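Local structure of probable Thioesterase (3HM0) at residues 37-42 against 111-116; 93-98 against 144-149; 101-106 against 134-139. The protein probably hydrolyses thioesters, such as acyl-coenzyme A compounds, as a member of the thioesterase superfamily with the hot-dog fold. All coordinates share one frame; numbering follows the deposited sequence.

Contact 1: 37-42 against 111-116; sequences HDFQAR and LTIKTR
Asp38 and Lys114 face each other as a non-hydrogen-bonded pair of the antiparallel ladder that joins strand 37-42 to strand 110-120, at the border of the hot-dog sheet, and their side chains run side by side. Lys114 can be followed outward. Its CB stands 4.2 Å from His37 O, CG packs 3.6 Å from Asp38 OD1, and the chain then bends at chi3 (96°) and chi4 (65°), which turns the ammonium back to the side of the carboxylate. CE comes to 4.2 Å from Asp38 OD1, and NZ ends 3.2 Å from it in a salt bridge, on the oxygen's syn side, 16° out of the carboxylate plane. Asp38 OD2 is 3.6 Å from Lys114 NZ and 4.0 Å from Thr112 CG2.

In the backbone, His37, Phe39 and Ala41 exchange two hydrogen bonds each with Thr115, Ile113 and Leu111 respectively; in the middle pair Ile113 N stands 2.7 Å from Phe39 O. On the face that carries these six side chains, Ile113 CD1 comes to the edge of the Phe39 ring, 4.3 Å from CD2, and also approaches Ala41 CB. The imidazole of His37 leaves the ladder to hydrogen-bond Asp73 through ND1, while Thr115 OG1 bonds Gln129 of the next strand.

The two faces differ in their surroundings: helix 58-72 packs against Phe39, Ala41 and Leu111, whereas Asp38 and Gln40 on the other face are exposed. Strand 37-42 ends the sheet within this chain, and strand 124-133 continues it beyond 110-120 through backbone bonds of Thr112 and Lys114.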
loop_
_atom_site.group_PDB
_atom_site.type_symbol
_atom_site.label_atom_id
_atom_site.label_comp_id
_atom_site.label_asym_id
_atom_site.label_seq_id
_atom_site.Cartn_x
_atom_site.Cartn_y
_atom_site.Cartn_z
ATOM N N HIS A 37 -3.627 -24.562 -6.982
ATOM C CA HIS A 37 -3.870 -23.625 -8.070
ATOM C C HIS A 37 -2.662 -22.725 -8.232
ATOM O O HIS A 37 -2.092 -22.275 -7.242
ATOM C CB HIS A 37 -5.110 -22.792 -7.795
ATOM C CG HIS A 37 -6.382 -23.573 -7.868
ATOM N ND1 HIS A 37 -7.558 -23.034 -8.347
ATOM C CD2 HIS A 37 -6.664 -24.856 -7.533
ATOM C CE1 HIS A 37 -8.513 -23.948 -8.295
ATOM N NE2 HIS A 37 -7.996 -25.063 -7.808
ATOM N N ASP A 38 -2.281 -22.482 -9.483
ATOM C CA ASP A 38 -1.111 -21.676 -9.820
ATOM C C ASP A 38 -1.511 -20.309 -10.368
ATOM O O ASP A 38 -2.368 -20.205 -11.264
ATOM C CB ASP A 38 -0.216 -22.398 -10.846
ATOM C CG ASP A 38 0.698 -23.448 -10.212
ATOM O OD1 ASP A 38 0.406 -23.940 -9.103
ATOM O OD2 ASP A 38 1.724 -23.791 -10.838
ATOM N N PHE A 39 -0.872 -19.274 -9.823
ATOM C CA PHE A 39 -1.009 -17.915 -10.321
ATOM C C PHE A 39 0.314 -17.131 -10.314
ATOM O O PHE A 39 1.071 -17.161 -9.341
ATOM C CB PHE A 39 -2.077 -17.167 -9.532
ATOM C CG PHE A 39 -2.541 -15.922 -10.208
ATOM C CD1 PHE A 39 -3.311 -15.996 -11.373
ATOM C CD2 PHE A 39 -2.174 -14.668 -9.713
ATOM C CE1 PHE A 39 -3.717 -14.834 -12.030
ATOM C CE2 PHE A 39 -2.589 -13.494 -10.361
ATOM C CZ PHE A 39 -3.362 -13.577 -11.517
ATOM N N GLN A 40 0.582 -16.418 -11.402
ATOM C CA GLN A 40 1.820 -15.667 -11.522
ATOM C C GLN A 40 1.621 -14.156 -11.345
ATOM O O GLN A 40 0.594 -13.595 -11.730
ATOM C CB GLN A 40 2.488 -15.946 -12.861
ATOM C CG GLN A 40 2.787 -17.428 -13.123
ATOM C CD GLN A 40 3.982 -17.642 -14.045
ATOM O OE1 GLN A 40 4.138 -16.967 -15.071
ATOM N NE2 GLN A 40 4.841 -18.573 -13.671
ATOM N N ALA A 41 2.609 -13.512 -10.741
ATOM C CA ALA A 41 2.666 -12.060 -10.698
ATOM C C ALA A 41 4.112 -11.620 -10.773
ATOM O O ALA A 41 5.011 -12.319 -10.304
ATOM C CB ALA A 41 1.986 -11.504 -9.437
ATOM N N ARG A 42 4.312 -10.470 -11.394
ATOM C CA ARG A 42 5.614 -9.838 -11.537
ATOM C C ARG A 42 5.877 -8.883 -10.350
ATOM O O ARG A 42 4.947 -8.355 -9.743
ATOM C CB ARG A 42 5.630 -9.061 -12.867
ATOM C CG ARG A 42 6.979 -8.451 -13.260
ATOM C CD ARG A 42 7.928 -9.517 -13.747
ATOM N NE ARG A 42 7.495 -10.079 -15.021
ATOM C CZ ARG A 42 8.243 -10.859 -15.795
ATOM N NH1 ARG A 42 9.472 -11.193 -15.429
ATOM N NH2 ARG A 42 7.753 -11.296 -16.950
ATOM N N LEU A 111 6.784 -14.336 -10.154
ATOM C CA LEU A 111 6.410 -15.165 -9.011
ATOM C C LEU A 111 5.313 -16.172 -9.362
ATOM O O LEU A 111 4.392 -15.859 -10.122
ATOM C CB LEU A 111 5.979 -14.300 -7.802
ATOM C CG LEU A 111 6.927 -13.240 -7.207
ATOM C CD1 LEU A 111 6.274 -12.539 -6.041
ATOM C CD2 LEU A 111 8.262 -13.836 -6.778
ATOM N N THR A 112 5.444 -17.379 -8.810
ATOM C CA THR A 112 4.413 -18.409 -8.849
ATOM C C THR A 112 3.795 -18.487 -7.455
ATOM O O THR A 112 4.516 -18.644 -6.455
ATOM C CB THR A 112 5.017 -19.776 -9.229
ATOM O OG1 THR A 112 5.764 -19.642 -10.440
ATOM C CG2 THR A 112 3.950 -20.836 -9.397
ATOM N N ILE A 113 2.473 -18.330 -7.397
ATOM C CA ILE A 113 1.736 -18.360 -6.152
ATOM C C ILE A 113 0.882 -19.628 -6.121
ATOM O O ILE A 113 0.053 -19.836 -6.998
ATOM C CB ILE A 113 0.837 -17.102 -5.980
ATOM C CG1 ILE A 113 1.644 -15.812 -6.176
ATOM C CG2 ILE A 113 0.149 -17.097 -4.598
ATOM C CD1 ILE A 113 0.794 -14.613 -6.599
ATOM N N LYS A 114 1.092 -20.468 -5.109
ATOM C CA LYS A 114 0.369 -21.734 -4.992
ATOM C C LYS A 114 -0.619 -21.724 -3.831
ATOM O O LYS A 114 -0.268 -21.425 -2.694
ATOM C CB LYS A 114 1.334 -22.912 -4.911
ATOM C CG LYS A 114 2.184 -23.028 -6.160
ATOM C CD LYS A 114 3.447 -23.834 -5.963
ATOM C CE LYS A 114 3.257 -25.276 -6.397
ATOM N NZ LYS A 114 3.007 -25.385 -7.881
ATOM N N THR A 115 -1.868 -22.051 -4.141
ATOM C CA THR A 115 -2.948 -21.927 -3.190
ATOM C C THR A 115 -3.843 -23.153 -3.281
ATOM O O THR A 115 -4.162 -23.622 -4.381
ATOM C CB THR A 115 -3.776 -20.656 -3.484
ATOM O OG1 THR A 115 -2.919 -19.508 -3.499
ATOM C CG2 THR A 115 -4.845 -20.451 -2.455
ATOM N N ARG A 116 -4.217 -23.686 -2.125
ATOM C CA ARG A 116 -5.283 -24.664 -2.063
ATOM C C ARG A 116 -5.971 -24.562 -0.710
ATOM O O ARG A 116 -5.364 -24.111 0.261
ATOM C CB ARG A 116 -4.753 -26.076 -2.301
ATOM C CG ARG A 116 -3.902 -26.619 -1.164
ATOM C CD ARG A 116 -3.628 -28.088 -1.362
ATOM N NE ARG A 116 -2.618 -28.631 -0.445
ATOM C CZ ARG A 116 -2.271 -29.918 -0.404
ATOM N NH1 ARG A 116 -2.847 -30.795 -1.221
ATOM N NH2 ARG A 116 -1.347 -30.335 0.448
#

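Contact 2: 93-98 against 144-149; sequences VVRHME and EIALIN
Arg95 and His96 both stand opposite Glu144, a classic beta bulge in the antiparallel ladder between strands 90-101 and 136-149 of the hot-dog sheet. Backbone hydrogen bonds define it. Val93 and Ala146 exchange a pair, and past Val94 and Ile145, which form a non-hydrogen-bonded pair, the register slips by one residue. Arg95 N then gives Glu144 O a 2.7 Å bond, nearly along the C=O axis with an N-H...O angle of 171°, and Glu144 N reaches His96 O at 2.7 Å, straighter still. The extra residue is taken up at Arg95, whose psi of -45° departs from the extended values of its neighbours.

Polar side-chain ends find their partners outside the two segments. Glu144 OE2 makes a salt bridge with Arg124, and its distance of 6.1 Å from Arg95 NE leaves the two charges near but not in contact. Arg95 NH1 bonds the carbonyl of Phe101 of the third subunit, and His96 ND1 bonds Asn100 of that same subunit. His96, Met97 and Glu98 also pair with a strand there, which carries the sheet across the interface.

Packing contacts fall on both faces. On one, Val94 CG2 meets Ile145 CD1 at 4.2 Å, and helix 58-72 lies against both through Arg67. On the other, Arg95 bends at chi2 (-74°) and runs back along the ladder: its aliphatic CG passes 3.7 Å from Ala146 CB, and its guanidinium NH2 ends beside Ile148 CG2, 3.9 Å away. Val93 and Ile148 cross at about a right angle, with Val93 CG2 packed 3.4 Å from Ile148 CG1.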
loop_
_atom_site.group_PDB
_atom_site.type_symbol
_atom_site.label_atom_id
_atom_site.label_comp_id
_atom_site.label_asym_id
_atom_site.label_seq_id
_atom_site.Cartn_x
_atom_site.Cartn_y
_atom_site.Cartn_z
ATOM N N VAL A 93 -12.668 -12.669 5.637
ATOM C CA VAL A 93 -11.804 -12.023 6.616
ATOM C C VAL A 93 -10.735 -13.014 7.011
ATOM O O VAL A 93 -11.021 -14.191 7.281
ATOM C CB VAL A 93 -12.567 -11.586 7.884
ATOM C CG1 VAL A 93 -11.624 -10.892 8.879
ATOM C CG2 VAL A 93 -13.694 -10.638 7.524
ATOM N N VAL A 94 -9.499 -12.533 7.012
ATOM C CA VAL A 94 -8.396 -13.276 7.575
ATOM C C VAL A 94 -8.531 -13.247 9.092
ATOM O O VAL A 94 -8.615 -12.181 9.717
ATOM C CB VAL A 94 -7.033 -12.736 7.127
ATOM C CG1 VAL A 94 -5.938 -13.683 7.569
ATOM C CG2 VAL A 94 -7.003 -12.582 5.603
ATOM N N ARG A 95 -8.575 -14.441 9.669
ATOM C CA ARG A 95 -8.665 -14.588 11.103
ATOM C C ARG A 95 -7.300 -14.832 11.736
ATOM O O ARG A 95 -6.950 -14.234 12.758
ATOM C CB ARG A 95 -9.614 -15.727 11.417
ATOM C CG ARG A 95 -11.049 -15.307 11.413
ATOM C CD ARG A 95 -11.354 -14.513 12.644
ATOM N NE ARG A 95 -12.643 -13.866 12.475
ATOM C CZ ARG A 95 -12.803 -12.570 12.258
ATOM N NH1 ARG A 95 -11.748 -11.757 12.209
ATOM N NH2 ARG A 95 -14.026 -12.091 12.111
ATOM N N HIS A 96 -6.531 -15.710 11.122
ATOM C CA HIS A 96 -5.206 -16.005 11.594
ATOM C C HIS A 96 -4.333 -16.270 10.380
ATOM O O HIS A 96 -4.792 -16.779 9.363
ATOM C CB HIS A 96 -5.223 -17.200 12.563
ATOM C CG HIS A 96 -3.915 -17.932 12.659
ATOM N ND1 HIS A 96 -3.024 -17.734 13.694
ATOM C CD2 HIS A 96 -3.347 -18.863 11.848
ATOM C CE1 HIS A 96 -1.966 -18.509 13.515
ATOM N NE2 HIS A 96 -2.137 -19.205 12.403
ATOM N N MET A 97 -3.069 -15.897 10.496
ATOM C CA MET A 97 -2.119 -16.121 9.430
ATOM C C MET A 97 -0.728 -16.437 10.027
ATOM O O MET A 97 -0.316 -15.811 10.998
ATOM C CB MET A 97 -2.093 -14.882 8.552
ATOM C CG MET A 97 -1.391 -15.065 7.251
ATOM S SD MET A 97 -1.645 -13.669 6.110
ATOM C CE MET A 97 -1.079 -14.483 4.603
ATOM N N GLU A 98 -0.045 -17.425 9.454
ATOM C CA GLU A 98 1.337 -17.755 9.776
ATOM C C GLU A 98 2.174 -17.615 8.543
ATOM O O GLU A 98 1.936 -18.319 7.557
ATOM C CB GLU A 98 1.485 -19.210 10.234
ATOM C CG GLU A 98 1.776 -19.364 11.724
ATOM C CD GLU A 98 3.026 -20.201 12.020
ATOM O OE1 GLU A 98 3.166 -21.315 11.442
ATOM O OE2 GLU A 98 3.861 -19.744 12.848
ATOM N N GLU A 144 -6.128 -18.693 7.947
ATOM C CA GLU A 144 -7.493 -19.009 8.338
ATOM C C GLU A 144 -8.466 -17.899 7.907
ATOM O O GLU A 144 -8.308 -16.734 8.282
ATOM C CB GLU A 144 -7.565 -19.208 9.856
ATOM C CG GLU A 144 -8.860 -19.856 10.329
ATOM C CD GLU A 144 -9.001 -19.869 11.839
ATOM O OE1 GLU A 144 -8.053 -20.323 12.541
ATOM O OE2 GLU A 144 -10.075 -19.418 12.313
ATOM N N ILE A 145 -9.495 -18.278 7.157
ATOM C CA ILE A 145 -10.461 -17.329 6.593
ATOM C C ILE A 145 -11.873 -17.569 7.108
ATOM O O ILE A 145 -12.381 -18.676 7.011
ATOM C CB ILE A 145 -10.509 -17.464 5.055
ATOM C CG1 ILE A 145 -9.097 -17.637 4.459
ATOM C CG2 ILE A 145 -11.278 -16.317 4.432
ATOM C CD1 ILE A 145 -8.307 -16.365 4.260
ATOM N N ALA A 146 -12.499 -16.532 7.645
ATOM C CA ALA A 146 -13.915 -16.556 7.999
ATOM C C ALA A 146 -14.749 -15.698 7.034
ATOM O O ALA A 146 -14.202 -14.929 6.216
ATOM C CB ALA A 146 -14.113 -16.059 9.419
ATOM N N LEU A 147 -16.073 -15.806 7.163
ATOM C CA LEU A 147 -17.030 -15.099 6.316
ATOM C C LEU A 147 -17.920 -14.233 7.189
ATOM O O LEU A 147 -18.567 -14.749 8.094
ATOM C CB LEU A 147 -17.882 -16.111 5.527
ATOM C CG LEU A 147 -18.864 -15.529 4.493
ATOM C CD1 LEU A 147 -18.120 -14.733 3.430
ATOM C CD2 LEU A 147 -19.759 -16.610 3.838
ATOM N N ILE A 148 -17.953 -12.927 6.958
ATOM C CA ILE A 148 -18.750 -12.058 7.819
ATOM C C ILE A 148 -19.634 -11.106 7.042
ATOM O O ILE A 148 -19.375 -10.819 5.874
ATOM C CB ILE A 148 -17.879 -11.220 8.783
ATOM C CG1 ILE A 148 -16.999 -10.229 8.012
ATOM C CG2 ILE A 148 -17.065 -12.109 9.698
ATOM C CD1 ILE A 148 -16.463 -9.085 8.870
ATOM N N ASN A 149 -20.667 -10.596 7.708
ATOM C CA ASN A 149 -21.551 -9.609 7.105
ATOM C C ASN A 149 -21.144 -8.171 7.425
ATOM O O ASN A 149 -20.209 -7.935 8.189
ATOM C CB ASN A 149 -23.004 -9.885 7.469
ATOM C CG ASN A 149 -23.346 -9.517 8.905
ATOM O OD1 ASN A 149 -22.478 -9.134 9.703
ATOM N ND2 ASN A 149 -24.627 -9.632 9.242
#

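Contact 3: 101-106 against 134-139; sequences FSRPAQ and GESMLV
Ser136 OG approaches Arg103 CD at 3.4 Å, where strand 136-149 starts beside the loop that follows strand 90-101 in the hot-dog sheet. At Met137 the backbone carbonyl is the polar target. Arg103, extended from CG to NE, runs alongside the strand and brings NH1 to within 2.8 Å of Met137 O, in the carbonyl plane though 17° out of the guanidinium plane, while the thioether of Met137 leads away toward Tyr130 and Leu132 of strand 124-133.

Leu138 does most of the joining. Together with Val139 it faces Ile131 in a classic beta bulge. Its carbonyl oxygen accepts two backbone bonds: Ser102 N comes nearly end-on at 2.7 Å, and Arg103 N, 3.0 Å away, meets it in plane on a lone pair. The isobutyl group branches against the loop, with CD2 3.6 Å from Arg103 CB and CD1 4.0 Å from Ala105 CB. Ala105 N is itself held by the hydroxyl of Tyr59.

Val139 pairs with Phe101 as a non-hydrogen-bonded bridge, both side chains pointing the same way, and helix 58-72 covers the valine through Tyr59 and Phe63. Val139 CG2 lies obliquely to the Phe101 ring, 4.1 Å from CD1.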
loop_
_atom_site.group_PDB
_atom_site.type_symbol
_atom_site.label_atom_id
_atom_site.label_comp_id
_atom_site.label_asym_id
_atom_site.label_seq_id
_atom_site.Cartn_x
_atom_site.Cartn_y
_atom_site.Cartn_z
ATOM N N PHE A 101 9.203 -16.276 6.074
ATOM C CA PHE A 101 9.976 -15.579 5.030
ATOM C C PHE A 101 11.377 -16.169 4.838
ATOM O O PHE A 101 12.320 -15.764 5.523
ATOM C CB PHE A 101 10.076 -14.077 5.330
ATOM C CG PHE A 101 8.729 -13.391 5.573
ATOM C CD1 PHE A 101 8.060 -12.752 4.541
ATOM C CD2 PHE A 101 8.157 -13.365 6.838
ATOM C CE1 PHE A 101 6.836 -12.122 4.775
ATOM C CE2 PHE A 101 6.949 -12.724 7.064
ATOM C CZ PHE A 101 6.292 -12.094 6.038
ATOM N N SER A 102 11.520 -17.112 3.909
ATOM C CA SER A 102 12.793 -17.828 3.749
ATOM C C SER A 102 13.790 -17.123 2.847
ATOM O O SER A 102 14.950 -16.992 3.194
ATOM C CB SER A 102 12.585 -19.247 3.195
ATOM O OG SER A 102 11.500 -19.890 3.820
ATOM N N ARG A 103 13.333 -16.729 1.665
ATOM C CA ARG A 103 14.194 -16.204 0.640
ATOM C C ARG A 103 13.507 -15.009 0.032
ATOM O O ARG A 103 12.269 -14.946 0.011
ATOM C CB ARG A 103 14.385 -17.242 -0.435
ATOM C CG ARG A 103 15.305 -18.389 -0.060
ATOM C CD ARG A 103 15.733 -19.131 -1.329
ATOM N NE ARG A 103 16.393 -20.395 -1.019
ATOM C CZ ARG A 103 15.793 -21.478 -0.509
ATOM N NH1 ARG A 103 14.481 -21.489 -0.218
ATOM N NH2 ARG A 103 16.522 -22.573 -0.282
ATOM N N PRO A 104 14.298 -14.054 -0.482
ATOM C CA PRO A 104 13.701 -12.818 -0.953
ATOM C C PRO A 104 13.339 -12.838 -2.443
ATOM O O PRO A 104 14.023 -13.489 -3.244
ATOM C CB PRO A 104 14.799 -11.797 -0.674
ATOM C CG PRO A 104 16.077 -12.579 -0.808
ATOM C CD PRO A 104 15.773 -14.013 -0.509
ATOM N N ALA A 105 12.269 -12.136 -2.810
ATOM C CA ALA A 105 11.983 -11.915 -4.226
ATOM C C ALA A 105 12.635 -10.627 -4.676
ATOM O O ALA A 105 12.666 -9.669 -3.936
ATOM C CB ALA A 105 10.504 -11.884 -4.489
ATOM N N GLN A 106 13.175 -10.629 -5.890
ATOM C CA GLN A 106 13.901 -9.487 -6.441
ATOM C C GLN A 106 13.015 -8.717 -7.421
ATOM O O GLN A 106 11.994 -9.258 -7.908
ATOM C CB GLN A 106 15.155 -9.961 -7.185
ATOM C CG GLN A 106 16.019 -11.022 -6.462
ATOM C CD GLN A 106 16.946 -10.404 -5.436
ATOM O OE1 GLN A 106 17.237 -9.204 -5.495
ATOM N NE2 GLN A 106 17.413 -11.212 -4.484
ATOM N N GLY A 134 10.586 -19.528 -9.792
ATOM C CA GLY A 134 10.985 -20.764 -10.452
ATOM C C GLY A 134 10.763 -21.943 -9.521
ATOM O O GLY A 134 9.628 -22.243 -9.135
ATOM N N GLU A 135 11.863 -22.584 -9.144
ATOM C CA GLU A 135 11.871 -23.750 -8.276
ATOM C C GLU A 135 12.373 -23.384 -6.895
ATOM O O GLU A 135 12.653 -24.263 -6.062
ATOM C CB GLU A 135 12.832 -24.798 -8.834
ATOM C CG GLU A 135 12.290 -25.562 -10.021
ATOM C CD GLU A 135 13.407 -26.034 -10.935
ATOM O OE1 GLU A 135 13.866 -25.207 -11.767
ATOM O OE2 GLU A 135 13.820 -27.220 -10.812
ATOM N N SER A 136 12.518 -22.090 -6.655
ATOM C CA SER A 136 13.014 -21.627 -5.382
ATOM C C SER A 136 11.872 -21.136 -4.490
ATOM O O SER A 136 11.161 -20.177 -4.821
ATOM C CB SER A 136 14.058 -20.545 -5.612
ATOM O OG SER A 136 14.531 -20.047 -4.384
ATOM N N MET A 137 11.697 -21.800 -3.352
ATOM C CA MET A 137 10.683 -21.411 -2.379
ATOM C C MET A 137 11.122 -20.161 -1.624
ATOM O O MET A 137 12.209 -20.131 -1.068
ATOM C CB MET A 137 10.435 -22.555 -1.407
ATOM C CG MET A 137 9.344 -22.267 -0.414
ATOM S SD MET A 137 7.779 -22.089 -1.234
ATOM C CE MET A 137 7.316 -23.811 -1.476
ATOM N N LEU A 138 10.272 -19.134 -1.615
ATOM C CA LEU A 138 10.594 -17.855 -0.972
ATOM C C LEU A 138 9.832 -17.641 0.343
ATOM O O LEU A 138 10.441 -17.379 1.394
ATOM C CB LEU A 138 10.386 -16.674 -1.930
ATOM C CG LEU A 138 10.959 -16.813 -3.351
ATOM C CD1 LEU A 138 10.316 -15.836 -4.322
ATOM C CD2 LEU A 138 12.470 -16.703 -3.395
ATOM N N VAL A 139 8.514 -17.787 0.286
ATOM C CA VAL A 139 7.663 -17.466 1.405
ATOM C C VAL A 139 6.571 -18.525 1.450
ATOM O O VAL A 139 6.152 -19.009 0.407
ATOM C CB VAL A 139 7.008 -16.051 1.217
ATOM C CG1 VAL A 139 6.093 -15.716 2.388
ATOM C CG2 VAL A 139 8.058 -14.968 1.051
#

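In the fold
All three contacts belong to one antiparallel sheet, and each mixes buried with more exposed residues. Contacts 1 and 2 are ladders at its two borders within this chain, on opposite sides of the chain's centre, about 20 Å apart between their centres and without touching. Contact 1 is regular and carries its own salt bridge on its more exposed face; contact 2 is bulged, and its polar ends look to Arg124 and the third subunit. Contact 3 shares strand 136-149 with contact 2 but lies farthest out, about 17 Å from the chain's centre, reduced to a single bridge plus loop-to-strand bonds. It touches contact 1 where Leu111 packs on Ala105 and Leu138.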